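Local coordinates for arginase (RocF) (Helicobacter pylori, PDB 4G3H), which probably hydrolyses L-arginine to L-ornithine and urea, using two manganese ions in each subunit, at residues I2-E7 against P84-S89; Q44-L49 against I71-E76. All coordinates share one frame; numbering follows the deposited sequence.

In the fold
Both contacts belong to one flank of the parallel sheet of the arginase fold, where strands 44-50, 2-8 and 84-87 lie side by side. Interaction 1 is buried and joins two of these strands within the sheet, by backbone hydrogen bonds and leucine, valine and isoleucine packing. Interaction 2 lies nearer the surface and sets helix 59-78 against the outermost strand 44-50: its inner half is Val48 on Met74, its outer half a salt bridge between Arg46 and Glu76. The chain runs from this helix into strand 84-87, and Arg46 is probably hydrogen-bonded through its backbone to Leu3 and Gly5, so strand 2-8 links the two contacts.

Interaction 1: residues I2-E7 against P84-S89; sequences ILVGLE and PLILSS
Leu3 CD1 meets Leu87 CD1 at 3.7 Å on one face of the sheet, the two side chains crossing obliquely, and the same methyl lies 4.1 Å from Leu85 CG. In Leu3, CG stands opposite the backbone N (chi1 173°), and the turn about chi2 (61°) then brings CD1 over to the neighbouring strand. Gly5 brings no side chain to this face beside Leu87. The other face holds Val4, whose CB sits 4.1 Å from Ile86 CG1, while Leu6 CD2 reaches Ile86 CG2 more loosely. Between the faces the parallel strands are joined by four backbone hydrogen bonds: Leu85 N to Ile2 O at 2.7 Å, Val4 N to Leu85 O, Leu87 N to Val4 O, and Leu6 N to Leu87 O at 3.1 Å. Pro84 CA adds a CH contact to Ile2 O. Further along, Leu6 CB rests 3.6 Å from Ser88 O. At this polar edge Ser88 OG is hydrogen-bonded to Glu278 and Ser89 OG to Asp18; the Ser88 side chain is about 9 Å from a bound manganese ion, so the carboxyl end of strand 84-87 leads toward the metal site. Strand 2-8 is flanked by 44-50 and 84-87, with Leu28 of helix 16-30 against Leu3 on one face and Met74 and Val77 of helix 59-78 against Val4 on the other.

Interaction 2: residues Q44-L49 against I71-E76; sequences QERCVL and IPCMKE
Cys73 turns toward strand 44-49 and meets both residues that point at the helix, Arg46 and Val48. Cys73 CB lies 3.8 Å from Arg46 NH1 and, more loosely, 4.3 Å from Val48 CG1. The backbone O of Cys73 stands over one face of the Arg46 guanidinium, offset toward the rim. Met74 starts out pointing away from the strand, but its chain bends at chi2 (-50°) and again at chi3, and this double bend swings SD back to the valine. Met74 SD faces both methyls almost equally, 4.1 Å from Val48 CG2 and 4.2 Å from Val48 CG1, in apolar contact. One turn on from Cys73, Glu76 supplies the charged partner. Its chain runs extended beyond CG and crosses the arginine at about a right angle; Glu76 OE2 accepts from Arg46 NH2 at 2.7 Å in a nearly straight bond (174°). The oxygen lies in the guanidinium plane and offers its anti lone pair, with the carboxylate plane inclined 59° to that of the guanidinium. A single N-H joins the ions across the contact, while Glu76 CB lies 3.6 Å from Arg46 NH2, so the glutamate also packs against the group it binds. The helix runs roughly antiparallel to the strand; it forms the helical arm of the beta-alpha-beta crossover from 44-50 to the parallel strand 84-87, with strand 2-8 between them in the sheet. Val48 also touches Val4 and Leu6 of strand 2-8, and Met74 touches Ile97 and Ala100 of helix 94-104, packed beside helix 59-78.

Interaction 1: residues I2-E7 against P84-S89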
loop_
_atom_site.group_PDB
_atom_site.type_symbol
_atom_site.label_atom_id
_atom_site.label_comp_id
_atom_site.label_asym_id
_atom_site.label_seq_id
_atom_site.Cartn_x
_atom_site.Cartn_y
_atom_site.Cartn_z
ATOM N N ILE A 2 1.566 15.987 -2.455
ATOM C CA ILE A 2 2.948 15.521 -2.526
ATOM C C ILE A 2 2.991 14.155 -3.220
ATOM O O ILE A 2 2.259 13.237 -2.848
ATOM C CB ILE A 2 3.577 15.331 -1.110
ATOM C CG1 ILE A 2 3.437 16.609 -0.272
ATOM C CG2 ILE A 2 5.049 14.946 -1.249
ATOM C CD1 ILE A 2 4.196 17.797 -0.820
ATOM N N LEU A 3 3.845 14.024 -4.227
ATOM C CA LEU A 3 3.987 12.759 -4.925
ATOM C C LEU A 3 5.306 12.132 -4.486
ATOM O O LEU A 3 6.380 12.698 -4.720
ATOM C CB LEU A 3 3.989 12.960 -6.442
ATOM C CG LEU A 3 4.315 11.697 -7.265
ATOM C CD1 LEU A 3 3.279 10.605 -7.020
ATOM C CD2 LEU A 3 4.365 12.051 -8.745
ATOM N N VAL A 4 5.215 10.975 -3.835
ATOM C CA VAL A 4 6.396 10.261 -3.359
ATOM C C VAL A 4 6.662 9.072 -4.273
ATOM O O VAL A 4 5.777 8.250 -4.511
ATOM C CB VAL A 4 6.205 9.746 -1.907
ATOM C CG1 VAL A 4 7.479 9.056 -1.435
ATOM C CG2 VAL A 4 5.849 10.906 -0.972
ATOM N N GLY A 5 7.877 8.997 -4.799
ATOM C CA GLY A 5 8.235 7.900 -5.678
ATOM C C GLY A 5 9.364 7.085 -5.071
ATOM O O GLY A 5 10.453 7.607 -4.836
ATOM N N LEU A 6 9.101 5.812 -4.797
ATOM C CA LEU A 6 10.113 4.929 -4.217
ATOM C C LEU A 6 11.007 4.348 -5.311
ATOM O O LEU A 6 10.543 4.032 -6.410
ATOM C CB LEU A 6 9.447 3.783 -3.451
ATOM C CG LEU A 6 8.884 3.990 -2.031
ATOM C CD1 LEU A 6 9.867 3.473 -1.006
ATOM C CD2 LEU A 6 8.562 5.453 -1.787
ATOM N N GLU A 7 12.291 4.213 -5.001
ATOM C CA GLU A 7 13.252 3.661 -5.941
ATOM C C GLU A 7 14.337 2.944 -5.148
ATOM O O GLU A 7 14.831 3.468 -4.143
ATOM C CB GLU A 7 13.865 4.780 -6.796
ATOM C CG GLU A 7 14.869 4.291 -7.831
ATOM C CD GLU A 7 15.433 5.412 -8.685
ATOM O OE1 GLU A 7 16.397 5.155 -9.437
ATOM O OE2 GLU A 7 14.914 6.548 -8.609
ATOM N N PRO A 84 -0.397 13.195 0.669
ATOM C CA PRO A 84 0.625 12.431 -0.043
ATOM C C PRO A 84 0.132 11.257 -0.891
ATOM O O PRO A 84 -0.644 10.410 -0.430
ATOM C CB PRO A 84 1.520 11.960 1.089
ATOM C CG PRO A 84 0.488 11.578 2.133
ATOM C CD PRO A 84 -0.539 12.710 2.056
ATOM N N LEU A 85 0.581 11.217 -2.139
ATOM C CA LEU A 85 0.253 10.111 -3.031
ATOM C C LEU A 85 1.573 9.349 -3.107
ATOM O O LEU A 85 2.580 9.878 -3.577
ATOM C CB LEU A 85 -0.156 10.615 -4.415
ATOM C CG LEU A 85 -0.338 9.491 -5.438
ATOM C CD1 LEU A 85 -1.301 8.441 -4.912
ATOM C CD2 LEU A 85 -0.836 10.078 -6.739
ATOM N N ILE A 86 1.567 8.107 -2.639
ATOM C CA ILE A 86 2.787 7.312 -2.595
ATOM C C ILE A 86 2.873 6.121 -3.552
ATOM O O ILE A 86 2.111 5.163 -3.435
ATOM C CB ILE A 86 3.009 6.782 -1.160
ATOM C CG1 ILE A 86 2.929 7.943 -0.167
ATOM C CG2 ILE A 86 4.361 6.084 -1.060
ATOM C CD1 ILE A 86 2.645 7.506 1.238
ATOM N N LEU A 87 3.744 6.193 -4.434
ATOM C CA LEU A 87 4.155 5.138 -5.245
ATOM C C LEU A 87 5.276 4.304 -4.697
ATOM O O LEU A 87 6.284 4.537 -4.918
ATOM C CB LEU A 87 4.270 5.510 -6.707
ATOM C CG LEU A 87 3.438 6.586 -7.299
ATOM C CD1 LEU A 87 3.789 7.157 -8.358
ATOM C CD2 LEU A 87 2.273 6.150 -7.526
ATOM N N SER A 88 4.885 3.305 -4.023
ATOM C CA SER A 88 5.622 2.398 -3.269
ATOM C C SER A 88 6.580 1.405 -3.915
ATOM O O SER A 88 7.259 0.917 -3.337
ATOM C CB SER A 88 4.853 1.849 -2.133
ATOM O OG SER A 88 4.070 0.930 -2.417
ATOM N N SER A 89 6.341 1.184 -5.183
ATOM C CA SER A 89 6.889 0.322 -6.100
ATOM C C SER A 89 6.506 -1.103 -5.826
ATOM O O SER A 89 5.919 -1.526 -6.433
ATOM C CB SER A 89 8.396 0.415 -6.167
ATOM O OG SER A 89 8.972 -0.197 -7.122
#

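Interaction 2: residues Q44-L49 against I71-E76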
loop_
_atom_site.group_PDB
_atom_site.type_symbol
_atom_site.label_atom_id
_atom_site.label_comp_id
_atom_site.label_asym_id
_atom_site.label_seq_id
_atom_site.Cartn_x
_atom_site.Cartn_y
_atom_site.Cartn_z
ATOM N N GLN A 44 5.117 18.962 -5.202
ATOM C CA GLN A 44 6.419 18.386 -4.949
ATOM C C GLN A 44 6.513 16.912 -5.310
ATOM O O GLN A 44 5.652 16.114 -4.945
ATOM C CB GLN A 44 6.777 18.589 -3.473
ATOM C CG GLN A 44 8.003 17.825 -3.003
ATOM C CD GLN A 44 8.309 18.065 -1.535
ATOM O OE1 GLN A 44 8.833 17.191 -0.849
ATOM N NE2 GLN A 44 7.992 19.259 -1.049
ATOM N N GLU A 45 7.564 16.571 -6.047
ATOM C CA GLU A 45 7.822 15.197 -6.434
ATOM C C GLU A 45 9.068 14.764 -5.671
ATOM O O GLU A 45 10.176 15.221 -5.968
ATOM C CB GLU A 45 8.090 15.079 -7.943
ATOM C CG GLU A 45 8.578 13.689 -8.368
ATOM C CD GLU A 45 9.288 13.683 -9.711
ATOM O OE1 GLU A 45 9.637 14.768 -10.210
ATOM O OE2 GLU A 45 9.517 12.582 -10.264
ATOM N N ARG A 46 8.889 13.898 -4.677
ATOM C CA ARG A 46 10.036 13.429 -3.922
ATOM C C ARG A 46 10.434 11.974 -4.175
ATOM O O ARG A 46 9.601 11.074 -4.108
ATOM C CB ARG A 46 9.854 13.574 -2.407
ATOM C CG ARG A 46 11.170 13.133 -1.834
ATOM C CD ARG A 46 11.384 12.731 -0.438
ATOM N NE ARG A 46 11.169 13.720 0.595
ATOM C CZ ARG A 46 11.915 13.784 1.692
ATOM N NH1 ARG A 46 12.929 12.945 1.855
ATOM N NH2 ARG A 46 11.594 14.619 2.665
ATOM N N CYS A 47 11.717 11.752 -4.444
ATOM C CA CYS A 47 12.224 10.405 -4.654
ATOM C C CYS A 47 12.711 9.902 -3.305
ATOM O O CYS A 47 13.432 10.609 -2.601
ATOM C CB CYS A 47 13.396 10.395 -5.641
ATOM S SG CYS A 47 14.056 8.723 -5.961
ATOM N N VAL A 48 12.304 8.687 -2.945
ATOM C CA VAL A 48 12.702 8.084 -1.680
ATOM C C VAL A 48 13.333 6.728 -1.980
ATOM O O VAL A 48 12.728 5.891 -2.653
ATOM C CB VAL A 48 11.487 7.897 -0.737
ATOM C CG1 VAL A 48 11.909 7.141 0.524
ATOM C CG2 VAL A 48 10.915 9.255 -0.363
ATOM N N LEU A 49 14.556 6.529 -1.496
ATOM C CA LEU A 49 15.276 5.285 -1.720
ATOM C C LEU A 49 14.914 4.224 -0.689
ATOM O O LEU A 49 14.649 4.530 0.476
ATOM C CB LEU A 49 16.786 5.534 -1.690
ATOM C CG LEU A 49 17.317 6.579 -2.678
ATOM C CD1 LEU A 49 18.832 6.633 -2.581
ATOM C CD2 LEU A 49 16.882 6.230 -4.104
ATOM N N ILE A 71 12.391 5.267 6.980
ATOM C CA ILE A 71 11.430 5.796 7.947
ATOM C C ILE A 71 11.602 7.293 8.207
ATOM O O ILE A 71 10.632 8.046 8.182
ATOM C CB ILE A 71 11.476 4.984 9.280
ATOM C CG1 ILE A 71 10.953 3.560 9.021
ATOM C CG2 ILE A 71 10.611 5.644 10.346
ATOM C CD1 ILE A 71 10.957 2.644 10.259
ATOM N N PRO A 72 12.840 7.753 8.444
ATOM C CA PRO A 72 13.015 9.189 8.692
ATOM C C PRO A 72 12.532 10.053 7.520
ATOM O O PRO A 72 11.913 11.099 7.725
ATOM C CB PRO A 72 14.520 9.316 8.936
ATOM C CG PRO A 72 14.854 8.004 9.592
ATOM C CD PRO A 72 14.083 7.011 8.730
ATOM N N CYS A 73 12.817 9.612 6.294
ATOM C CA CYS A 73 12.400 10.349 5.101
ATOM C C CYS A 73 10.881 10.391 4.970
ATOM O O CYS A 73 10.305 11.440 4.669
ATOM C CB CYS A 73 12.993 9.718 3.830
ATOM S SG CYS A 73 14.764 10.002 3.588
ATOM N N MET A 74 10.231 9.250 5.183
ATOM C CA MET A 74 8.782 9.208 5.079
ATOM C C MET A 74 8.118 10.024 6.189
ATOM O O MET A 74 7.042 10.586 5.984
ATOM C CB MET A 74 8.274 7.760 5.104
ATOM C CG MET A 74 8.618 6.945 3.855
ATOM S SD MET A 74 8.201 7.779 2.288
ATOM C CE MET A 74 6.414 8.016 2.472
ATOM N N LYS A 75 8.742 10.093 7.362
ATOM C CA LYS A 75 8.167 10.881 8.449
ATOM C C LYS A 75 8.153 12.341 8.018
ATOM O O LYS A 75 7.192 13.059 8.280
ATOM C CB LYS A 75 8.973 10.734 9.741
ATOM C CG LYS A 75 8.879 9.364 10.380
ATOM C CD LYS A 75 9.435 9.373 11.805
ATOM C CE LYS A 75 8.619 10.293 12.709
ATOM N NZ LYS A 75 9.048 10.218 14.135
ATOM N N GLU A 76 9.218 12.775 7.349
ATOM C CA GLU A 76 9.295 14.153 6.863
ATOM C C GLU A 76 8.114 14.436 5.946
ATOM O O GLU A 76 7.523 15.513 5.989
ATOM C CB GLU A 76 10.592 14.389 6.088
ATOM C CG GLU A 76 11.848 14.366 6.937
ATOM C CD GLU A 76 13.104 14.684 6.138
ATOM O OE1 GLU A 76 14.197 14.728 6.741
ATOM O OE2 GLU A 76 13.003 14.889 4.909
#